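Local coordinates for cystathionine gamma-synthase (Xanthomonas oryzae pv. oryzae KACC 10331, PDB 6LD7), which probably catalyses the pyridoxal phosphate-dependent formation of cystathionine in the methionine biosynthesis pathway, at residues 104-109 against 147-152; 330-335 against 384-389; 74-79 against 192-197. The protein carries 1 engineered substitution. One frame throughout, in Å; residues are numbered along the deposited sequence.

Interaction 1 (104-109 against 147-152); sequences TLVVPH and QSPKLV
With CG of Leu105 anti to the backbone N (chi1 166°) and CG of Leu151 set the same way (179°), the two leucines run side by side, and CD1 of Leu105 rests 3.7 Å from CG of Leu151. They occupy one face of a parallel strand pair in the mixed seven-stranded sheet of the fold-type I PLP enzymes. Val106 and Val152 lie on the opposite face. There, CG2 of Val106, placed beside its own backbone N, presses against CB of Pro149 at 3.5 Å, tighter than usual for two carbons.

The parallel register, Leu105 beside Leu151 and Val106 beside Val152, is marked by Val106 N, which donates to Leu151 O at 2.9 Å in a nearly straight bond (167°). The same oxygen receives a CA-H contact from Leu105. Thr104 O takes the N-H of Lys150 at 2.8 Å and, weakly, that of Leu151, so one carbonyl gathers two successive amides where strand 151-155 begins. Strands 129-133 and 180-184 flank the pair, so both strands are interior to the sheet, and on the leucine face Leu105 also packs on Phe119 of helix 113-124. Beside the start of strand 104-108 a water bridges the segments, accepting from Thr104 N at 2.9 Å and donating to Ser148 O at 3.1 Å.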
loop_
_atom_site.group_PDB
_atom_site.type_symbol
_atom_site.label_atom_id
_atom_site.label_comp_id
_atom_site.label_asym_id
_atom_site.label_seq_id
_atom_site.Cartn_x
_atom_site.Cartn_y
_atom_site.Cartn_z
ATOM N N THR C 104 -42.392 -4.554 -0.662
ATOM C CA THR C 104 -42.282 -4.080 0.716
ATOM C C THR C 104 -41.084 -4.763 1.353
ATOM O O THR C 104 -40.881 -5.976 1.176
ATOM C CB THR C 104 -43.616 -4.368 1.452
ATOM O OG1 THR C 104 -44.634 -3.485 0.964
ATOM C CG2 THR C 104 -43.483 -4.029 2.902
ATOM N N LEU C 105 -40.408 -4.006 2.171
ATOM C CA LEU C 105 -39.263 -4.449 2.967
ATOM C C LEU C 105 -39.657 -4.316 4.443
ATOM O O LEU C 105 -40.115 -3.231 4.875
ATOM C CB LEU C 105 -38.069 -3.535 2.674
ATOM C CG LEU C 105 -36.911 -3.648 3.665
ATOM C CD1 LEU C 105 -36.210 -4.984 3.435
ATOM C CD2 LEU C 105 -35.904 -2.490 3.481
ATOM N N VAL C 106 -39.382 -5.360 5.195
ATOM C CA VAL C 106 -39.562 -5.312 6.654
ATOM C C VAL C 106 -38.213 -5.045 7.306
ATOM O O VAL C 106 -37.295 -5.730 7.016
ATOM C CB VAL C 106 -40.157 -6.631 7.163
ATOM C CG1 VAL C 106 -40.389 -6.531 8.645
ATOM C CG2 VAL C 106 -41.425 -6.955 6.421
ATOM N N VAL C 107 -38.171 -4.074 8.200
ATOM C CA VAL C 107 -36.960 -3.571 8.895
ATOM C C VAL C 107 -37.193 -3.663 10.386
ATOM O O VAL C 107 -38.237 -3.240 10.855
ATOM C CB VAL C 107 -36.783 -2.104 8.488
ATOM C CG1 VAL C 107 -35.664 -1.487 9.222
ATOM C CG2 VAL C 107 -36.524 -2.088 7.010
ATOM N N PRO C 108 -36.197 -4.097 11.175
ATOM C CA PRO C 108 -36.299 -4.054 12.620
ATOM C C PRO C 108 -36.429 -2.608 13.094
ATOM O O PRO C 108 -35.730 -1.797 12.569
ATOM C CB PRO C 108 -34.973 -4.619 13.137
ATOM C CG PRO C 108 -34.466 -5.411 11.956
ATOM C CD PRO C 108 -34.927 -4.655 10.710
ATOM N N HIS C 109 -37.245 -2.383 14.116
ATOM C CA HIS C 109 -37.427 -1.088 14.794
ATOM C C HIS C 109 -36.069 -0.550 15.247
ATOM O O HIS C 109 -35.881 0.621 15.249
ATOM C CB HIS C 109 -38.520 -1.296 15.847
ATOM C CG HIS C 109 -38.046 -2.005 17.085
ATOM N ND1 HIS C 109 -37.521 -3.337 17.088
ATOM C CD2 HIS C 109 -37.880 -1.543 18.338
ATOM C CE1 HIS C 109 -37.097 -3.630 18.298
ATOM N NE2 HIS C 109 -37.286 -2.546 19.067
ATOM N N GLN C 147 -48.767 -8.843 5.248
ATOM C CA GLN C 147 -48.694 -7.899 4.118
ATOM C C GLN C 147 -47.880 -8.516 2.956
ATOM O O GLN C 147 -47.772 -7.879 1.968
ATOM C CB GLN C 147 -48.204 -6.546 4.672
ATOM C CG GLN C 147 -49.222 -5.936 5.645
ATOM C CD GLN C 147 -48.707 -4.726 6.410
ATOM O OE1 GLN C 147 -48.421 -4.779 7.619
ATOM N NE2 GLN C 147 -48.569 -3.590 5.745
ATOM N N SER C 148 -47.428 -9.765 2.998
ATOM C CA SER C 148 -46.672 -10.419 1.903
ATOM C C SER C 148 -45.437 -9.609 1.534
ATOM O O SER C 148 -45.291 -9.212 0.418
ATOM C CB SER C 148 -47.521 -10.595 0.696
ATOM O OG SER C 148 -48.482 -11.573 0.967
ATOM N N PRO C 149 -44.466 -9.344 2.410
ATOM C CA PRO C 149 -43.322 -8.516 2.042
ATOM C C PRO C 149 -42.391 -9.280 1.107
ATOM O O PRO C 149 -42.404 -10.507 1.070
ATOM C CB PRO C 149 -42.665 -8.200 3.400
ATOM C CG PRO C 149 -43.077 -9.348 4.293
ATOM C CD PRO C 149 -44.427 -9.823 3.783
ATOM N N LYS C 150 -41.542 -8.570 0.362
ATOM C CA LYS C 150 -40.577 -9.270 -0.509
ATOM C C LYS C 150 -39.371 -9.700 0.319
ATOM O O LYS C 150 -38.706 -10.715 -0.001
ATOM C CB LYS C 150 -40.139 -8.309 -1.607
ATOM C CG LYS C 150 -39.164 -8.906 -2.595
ATOM C CD LYS C 150 -39.871 -9.856 -3.501
ATOM C CE LYS C 150 -38.857 -10.775 -4.105
ATOM N NZ LYS C 150 -38.415 -10.135 -5.329
ATOM N N LEU C 151 -38.962 -8.868 1.260
ATOM C CA LEU C 151 -37.649 -9.057 1.910
ATOM C C LEU C 151 -37.838 -8.669 3.346
ATOM O O LEU C 151 -38.476 -7.623 3.564
ATOM C CB LEU C 151 -36.612 -8.109 1.236
ATOM C CG LEU C 151 -35.188 -8.143 1.782
ATOM C CD1 LEU C 151 -34.641 -9.538 1.629
ATOM C CD2 LEU C 151 -34.308 -7.152 0.989
ATOM N N VAL C 152 -37.176 -9.395 4.232
ATOM C CA VAL C 152 -37.119 -9.098 5.682
ATOM C C VAL C 152 -35.674 -8.999 6.078
ATOM O O VAL C 152 -34.931 -9.918 5.793
ATOM C CB VAL C 152 -37.788 -10.221 6.493
ATOM C CG1 VAL C 152 -37.646 -9.949 7.967
ATOM C CG2 VAL C 152 -39.205 -10.404 6.075
HETATM O O HOH W 1 -43.866 -7.000 -1.195
#

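Interaction 2 (330-335 against 384-389); sequences RYFTLA and LIDLRA
The Phe332 ring has a carboxylate oxygen at its edge: OD2 of Asp386 lies in the ring plane, 3.5 Å from CD1 of Phe332, and the two flat groups are only 20° apart. Leu387 meets the same ring off-centre in a CH-pi contact, its CD2 lying 4.2 Å from the centroid of the Phe332 ring. On Tyr331, one face is covered from within the segment by CB of Arg330, while CB of Asp386 approaches CD2 of Tyr331 obliquely at 3.9 Å.

The Asp386 side chain touches both rings and reaches from its helix to two successive backbone amides. Arg330 N meets the syn lone pair of OD1 of Asp386 at 2.8 Å along an almost linear N-H path (177°). Tyr331 N reaches OD2 of Asp386 at 2.7 Å, but from above the carboxylate plane. CG of Tyr331 is turned beside its own N (chi1 -51°), which keeps the ring near the oxygen that this N-H binds. Two donors on a buried carboxylate would be expected to favour its charged form and restrict its rotation.

The contact thus joins helix 380-396 to residues 330-332, which run toward strand 333-334, outermost in the five-stranded sheet within this chain, where Leu334 makes backbone hydrogen bonds to the third subunit. Leu387 also packs on helices 259-277 and 319-327, strand 344-346 pairs with Thr333 through Ile345, and Thr333 OG1 bonds to Arg22 of the second subunit.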
loop_
_atom_site.group_PDB
_atom_site.type_symbol
_atom_site.label_atom_id
_atom_site.label_comp_id
_atom_site.label_asym_id
_atom_site.label_seq_id
_atom_site.Cartn_x
_atom_site.Cartn_y
_atom_site.Cartn_z
ATOM N N ARG C 330 -7.775 5.494 30.016
ATOM C CA ARG C 330 -6.476 5.343 29.309
ATOM C C ARG C 330 -6.533 4.296 28.199
ATOM O O ARG C 330 -5.717 4.365 27.275
ATOM C CB ARG C 330 -5.397 4.981 30.321
ATOM C CG ARG C 330 -5.370 5.891 31.554
ATOM C CD ARG C 330 -4.226 5.483 32.505
ATOM N NE ARG C 330 -2.987 5.887 31.830
ATOM C CZ ARG C 330 -1.961 5.108 31.420
ATOM N NH1 ARG C 330 -1.884 3.811 31.673
ATOM N NH2 ARG C 330 -0.965 5.673 30.762
ATOM N N TYR C 331 -7.481 3.366 28.217
ATOM C CA TYR C 331 -7.390 2.199 27.298
ATOM C C TYR C 331 -8.673 2.040 26.492
ATOM O O TYR C 331 -8.774 1.087 25.736
ATOM C CB TYR C 331 -7.013 0.921 28.068
ATOM C CG TYR C 331 -5.800 1.064 28.942
ATOM C CD1 TYR C 331 -4.593 1.575 28.451
ATOM C CD2 TYR C 331 -5.833 0.589 30.230
ATOM C CE1 TYR C 331 -3.477 1.712 29.269
ATOM C CE2 TYR C 331 -4.742 0.718 31.069
ATOM C CZ TYR C 331 -3.573 1.277 30.591
ATOM O OH TYR C 331 -2.558 1.290 31.486
ATOM N N PHE C 332 -9.615 2.966 26.595
ATOM C CA PHE C 332 -10.843 2.992 25.762
ATOM C C PHE C 332 -10.838 4.335 25.033
ATOM O O PHE C 332 -10.809 5.354 25.684
ATOM C CB PHE C 332 -12.110 2.882 26.610
ATOM C CG PHE C 332 -12.367 1.543 27.264
ATOM C CD1 PHE C 332 -11.653 1.149 28.397
ATOM C CD2 PHE C 332 -13.165 0.603 26.651
ATOM C CE1 PHE C 332 -11.848 -0.088 28.969
ATOM C CE2 PHE C 332 -13.355 -0.653 27.219
ATOM C CZ PHE C 332 -12.670 -0.999 28.357
ATOM N N THR C 333 -10.788 4.337 23.725
ATOM C CA THR C 333 -10.814 5.581 22.912
ATOM C C THR C 333 -12.273 5.936 22.680
ATOM O O THR C 333 -13.016 5.070 22.198
ATOM C CB THR C 333 -10.056 5.323 21.608
ATOM O OG1 THR C 333 -8.734 4.977 21.986
ATOM C CG2 THR C 333 -9.947 6.509 20.689
ATOM N N LEU C 334 -12.619 7.191 22.925
ATOM C CA LEU C 334 -13.930 7.757 22.641
ATOM C C LEU C 334 -14.070 7.931 21.151
ATOM O O LEU C 334 -13.441 8.872 20.534
ATOM C CB LEU C 334 -14.085 9.026 23.481
ATOM C CG LEU C 334 -15.448 9.710 23.373
ATOM C CD1 LEU C 334 -16.532 8.885 24.100
ATOM C CD2 LEU C 334 -15.348 11.137 23.965
ATOM N N ALA C 335 -14.842 7.025 20.539
ATOM C CA ALA C 335 -15.024 7.032 19.077
ATOM C C ALA C 335 -16.190 6.145 18.663
ATOM O O ALA C 335 -16.590 5.234 19.376
ATOM C CB ALA C 335 -13.737 6.583 18.405
ATOM N N LEU C 384 -9.750 -3.742 33.164
ATOM C CA LEU C 384 -10.514 -3.704 34.451
ATOM C C LEU C 384 -10.022 -2.573 35.383
ATOM O O LEU C 384 -10.846 -1.859 35.974
ATOM C CB LEU C 384 -10.395 -5.040 35.160
ATOM C CG LEU C 384 -11.055 -6.234 34.488
ATOM C CD1 LEU C 384 -10.634 -7.494 35.221
ATOM C CD2 LEU C 384 -12.548 -6.113 34.510
ATOM N N ILE C 385 -8.737 -2.332 35.447
ATOM C CA ILE C 385 -8.192 -1.189 36.247
ATOM C C ILE C 385 -8.758 0.124 35.681
ATOM O O ILE C 385 -9.321 0.963 36.440
ATOM C CB ILE C 385 -6.661 -1.224 36.168
ATOM C CG1 ILE C 385 -6.092 -2.390 37.002
ATOM C CG2 ILE C 385 -6.084 0.144 36.566
ATOM C CD1 ILE C 385 -4.602 -2.640 36.675
ATOM N N ASP C 386 -8.741 0.259 34.357
ATOM C CA ASP C 386 -9.296 1.467 33.691
ATOM C C ASP C 386 -10.777 1.641 34.010
ATOM O O ASP C 386 -11.163 2.796 34.381
ATOM C CB ASP C 386 -9.049 1.404 32.187
ATOM C CG ASP C 386 -8.844 2.748 31.481
ATOM O OD1 ASP C 386 -8.363 3.731 32.135
ATOM O OD2 ASP C 386 -9.140 2.788 30.245
ATOM N N LEU C 387 -11.595 0.588 33.911
ATOM C CA LEU C 387 -13.045 0.744 34.207
ATOM C C LEU C 387 -13.314 1.015 35.697
ATOM O O LEU C 387 -14.226 1.869 36.029
ATOM C CB LEU C 387 -13.828 -0.464 33.721
ATOM C CG LEU C 387 -13.816 -0.681 32.217
ATOM C CD1 LEU C 387 -14.337 -2.057 31.894
ATOM C CD2 LEU C 387 -14.617 0.381 31.478
ATOM N N ARG C 388 -12.661 0.280 36.599
ATOM C CA ARG C 388 -12.768 0.625 38.037
ATOM C C ARG C 388 -12.436 2.095 38.261
ATOM O O ARG C 388 -13.091 2.695 39.060
ATOM C CB ARG C 388 -11.806 -0.178 38.916
ATOM C CG ARG C 388 -12.233 -1.624 39.083
ATOM C CD ARG C 388 -11.371 -2.269 40.183
ATOM N NE ARG C 388 -11.469 -3.622 39.794
ATOM C CZ ARG C 388 -10.536 -4.362 39.189
ATOM N NH1 ARG C 388 -9.284 -3.988 39.020
ATOM N NH2 ARG C 388 -10.912 -5.550 38.817
ATOM N N ALA C 389 -11.381 2.670 37.687
ATOM C CA ALA C 389 -11.064 4.096 38.015
ATOM C C ALA C 389 -12.146 4.984 37.363
ATOM O O ALA C 389 -12.570 6.011 37.948
ATOM C CB ALA C 389 -9.632 4.457 37.629
#

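Interaction 3 (74-79 against 192-197); sequences ELEGGA and LQKPLD
Leu196 packs its CD1 closely against the end of helix 63-76, whereas Lys194 lies loosely along the more open flank of the same contact. In this PLP-dependent fold-type I domain, the helix end meets the loop that leads into strand 202-206. The two touching backbones run in nearly the same direction, 20° apart.

On the tight side, CD1 of Leu196 sits 3.6 Å from Glu76 O, and the same methyl is 3.6 Å from CA of Gly78, where glycine presents bare backbone. Gly77, the first residue to leave helical geometry, has a positive phi (80°), a conformation that favours glycine, and ends the helix there. Beside them the Glu76 side chain bends at chi2 (-76°), which brings OE1 of Glu76 to 3.4 Å from CD of Pro195. Its other oxygen, OE2, is hydrogen-bonded to His205 NE2, so the buried carboxylate is held from the sheet side as well. Val203 and Val223, on adjacent strands, also pack against Leu196.

On the other flank Lys194 is partly exposed, Gly77 and Asp197 are exposed, and Lys194 makes no hydrogen bond or salt bridge across to 74-79. Its aliphatic chain passes alongside Leu75 O, with CE of Lys194 at 3.6 Å from that oxygen, and its ammonium reaches back within its own segment: NZ of Lys194 to OD2 of Asp197 is a long salt bridge at 3.9 Å.

No direct hydrogen bond joins the two segments; a water supplies the polar link. It accepts from Leu196 N at 2.9 Å and donates to Glu76 O at 2.7 Å, with a second donation to Glu76 OE1 modelled at 2.5 Å, a length short enough to be doubtful.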
loop_
_atom_site.group_PDB
_atom_site.type_symbol
_atom_site.label_atom_id
_atom_site.label_comp_id
_atom_site.label_asym_id
_atom_site.label_seq_id
_atom_site.Cartn_x
_atom_site.Cartn_y
_atom_site.Cartn_z
ATOM N N GLU C 74 -17.158 -19.157 2.058
ATOM C CA GLU C 74 -16.778 -20.410 2.753
ATOM C C GLU C 74 -17.070 -20.312 4.262
ATOM O O GLU C 74 -17.632 -21.231 4.799
ATOM C CB GLU C 74 -15.339 -20.819 2.516
ATOM C CG GLU C 74 -15.033 -22.159 3.230
ATOM C CD GLU C 74 -13.629 -22.723 3.002
ATOM O OE1 GLU C 74 -12.845 -22.081 2.251
ATOM O OE2 GLU C 74 -13.289 -23.791 3.594
ATOM N N LEU C 75 -16.756 -19.254 4.963
ATOM C CA LEU C 75 -17.063 -19.113 6.407
ATOM C C LEU C 75 -18.568 -19.032 6.609
ATOM O O LEU C 75 -19.009 -19.508 7.624
ATOM C CB LEU C 75 -16.476 -17.801 6.920
ATOM C CG LEU C 75 -15.101 -17.803 7.564
ATOM C CD1 LEU C 75 -14.261 -18.982 7.210
ATOM C CD2 LEU C 75 -14.383 -16.464 7.369
ATOM N N GLU C 76 -19.343 -18.362 5.751
ATOM C CA GLU C 76 -20.796 -18.235 5.992
ATOM C C GLU C 76 -21.541 -19.500 5.484
ATOM O O GLU C 76 -22.691 -19.648 5.778
ATOM C CB GLU C 76 -21.336 -16.944 5.405
ATOM C CG GLU C 76 -20.954 -15.689 6.152
ATOM C CD GLU C 76 -21.700 -15.397 7.473
ATOM O OE1 GLU C 76 -22.385 -16.308 8.090
ATOM O OE2 GLU C 76 -21.477 -14.296 7.991
ATOM N N GLY C 77 -20.930 -20.348 4.677
ATOM C CA GLY C 77 -21.565 -21.518 4.039
ATOM C C GLY C 77 -22.354 -21.104 2.831
ATOM O O GLY C 77 -23.413 -21.667 2.610
ATOM N N GLY C 78 -21.950 -20.094 2.052
ATOM C CA GLY C 78 -22.798 -19.709 0.907
ATOM C C GLY C 78 -22.206 -20.090 -0.442
ATOM O O GLY C 78 -21.111 -20.550 -0.481
ATOM N N ALA C 79 -22.879 -19.738 -1.532
ATOM C CA ALA C 79 -22.507 -20.071 -2.918
ATOM C C ALA C 79 -21.430 -19.084 -3.393
ATOM O O ALA C 79 -20.647 -19.472 -4.170
ATOM C CB ALA C 79 -23.751 -20.094 -3.801
ATOM N N LEU C 192 -18.829 -16.441 14.764
ATOM C CA LEU C 192 -19.730 -16.563 15.955
ATOM C C LEU C 192 -21.209 -16.837 15.608
ATOM O O LEU C 192 -21.958 -17.251 16.484
ATOM C CB LEU C 192 -19.558 -15.302 16.806
ATOM C CG LEU C 192 -18.214 -15.159 17.485
ATOM C CD1 LEU C 192 -18.158 -13.942 18.397
ATOM C CD2 LEU C 192 -17.838 -16.454 18.211
ATOM N N GLN C 193 -21.605 -16.711 14.349
ATOM C CA GLN C 193 -23.015 -16.865 13.946
ATOM C C GLN C 193 -23.017 -17.068 12.450
ATOM O O GLN C 193 -22.348 -16.235 11.685
ATOM C CB GLN C 193 -23.874 -15.653 14.397
ATOM C CG GLN C 193 -25.339 -15.785 14.090
ATOM C CD GLN C 193 -26.091 -14.579 14.596
ATOM O OE1 GLN C 193 -26.079 -13.446 13.973
ATOM N NE2 GLN C 193 -26.802 -14.806 15.693
ATOM N N LYS C 194 -23.797 -18.040 12.049
ATOM C CA LYS C 194 -23.961 -18.451 10.642
ATOM C C LYS C 194 -25.427 -18.465 10.241
ATOM O O LYS C 194 -26.085 -19.516 10.175
ATOM C CB LYS C 194 -23.314 -19.805 10.440
ATOM C CG LYS C 194 -21.795 -19.799 10.575
ATOM C CD LYS C 194 -21.154 -21.188 10.383
ATOM C CE LYS C 194 -21.501 -21.707 8.998
ATOM N NZ LYS C 194 -20.697 -22.910 8.681
ATOM N N PRO C 195 -25.955 -17.293 9.846
ATOM C CA PRO C 195 -27.368 -17.173 9.520
ATOM C C PRO C 195 -27.828 -18.057 8.356
ATOM O O PRO C 195 -29.021 -18.506 8.344
ATOM C CB PRO C 195 -27.561 -15.689 9.253
ATOM C CG PRO C 195 -26.441 -15.057 10.009
ATOM C CD PRO C 195 -25.265 -16.005 9.826
ATOM N N LEU C 196 -26.929 -18.397 7.449
ATOM C CA LEU C 196 -27.317 -19.250 6.285
ATOM C C LEU C 196 -27.559 -20.658 6.787
ATOM O O LEU C 196 -28.259 -21.324 6.098
ATOM C CB LEU C 196 -26.293 -19.265 5.148
ATOM C CG LEU C 196 -25.853 -17.895 4.582
ATOM C CD1 LEU C 196 -24.839 -18.036 3.427
ATOM C CD2 LEU C 196 -27.021 -17.073 4.095
ATOM N N ASP C 197 -27.035 -21.075 7.935
ATOM C CA ASP C 197 -27.325 -22.420 8.472
ATOM C C ASP C 197 -28.806 -22.485 8.875
ATOM O O ASP C 197 -29.285 -23.551 8.953
ATOM C CB ASP C 197 -26.480 -22.776 9.701
ATOM C CG ASP C 197 -25.026 -23.111 9.381
ATOM O OD1 ASP C 197 -24.728 -23.159 8.209
ATOM O OD2 ASP C 197 -24.207 -23.351 10.325
HETATM O O HOH W 2 -24.093 -18.072 7.451
#

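From the N terminus, the chain first opens interaction 3 at 74-79, then enters interaction 1 at 104-109 and closes it at 147-152. Only afterwards does 192-197 return to 74-79, so the strand pairing of interaction 1 falls wholly within the longer excursion of interaction 3. Their centres are 22 Å apart: one joins neighbouring strands of the seven-stranded sheet, the other brings a helix end to the loop feeding that sheet. Interaction 2 follows in series, from 330-335 to 384-389, tying helix 380-396 to the residues just before the edge of the five-stranded sheet. Its centre is 40 Å from that of interaction 1 and 34 Å from that of interaction 3. No two of the loops cross.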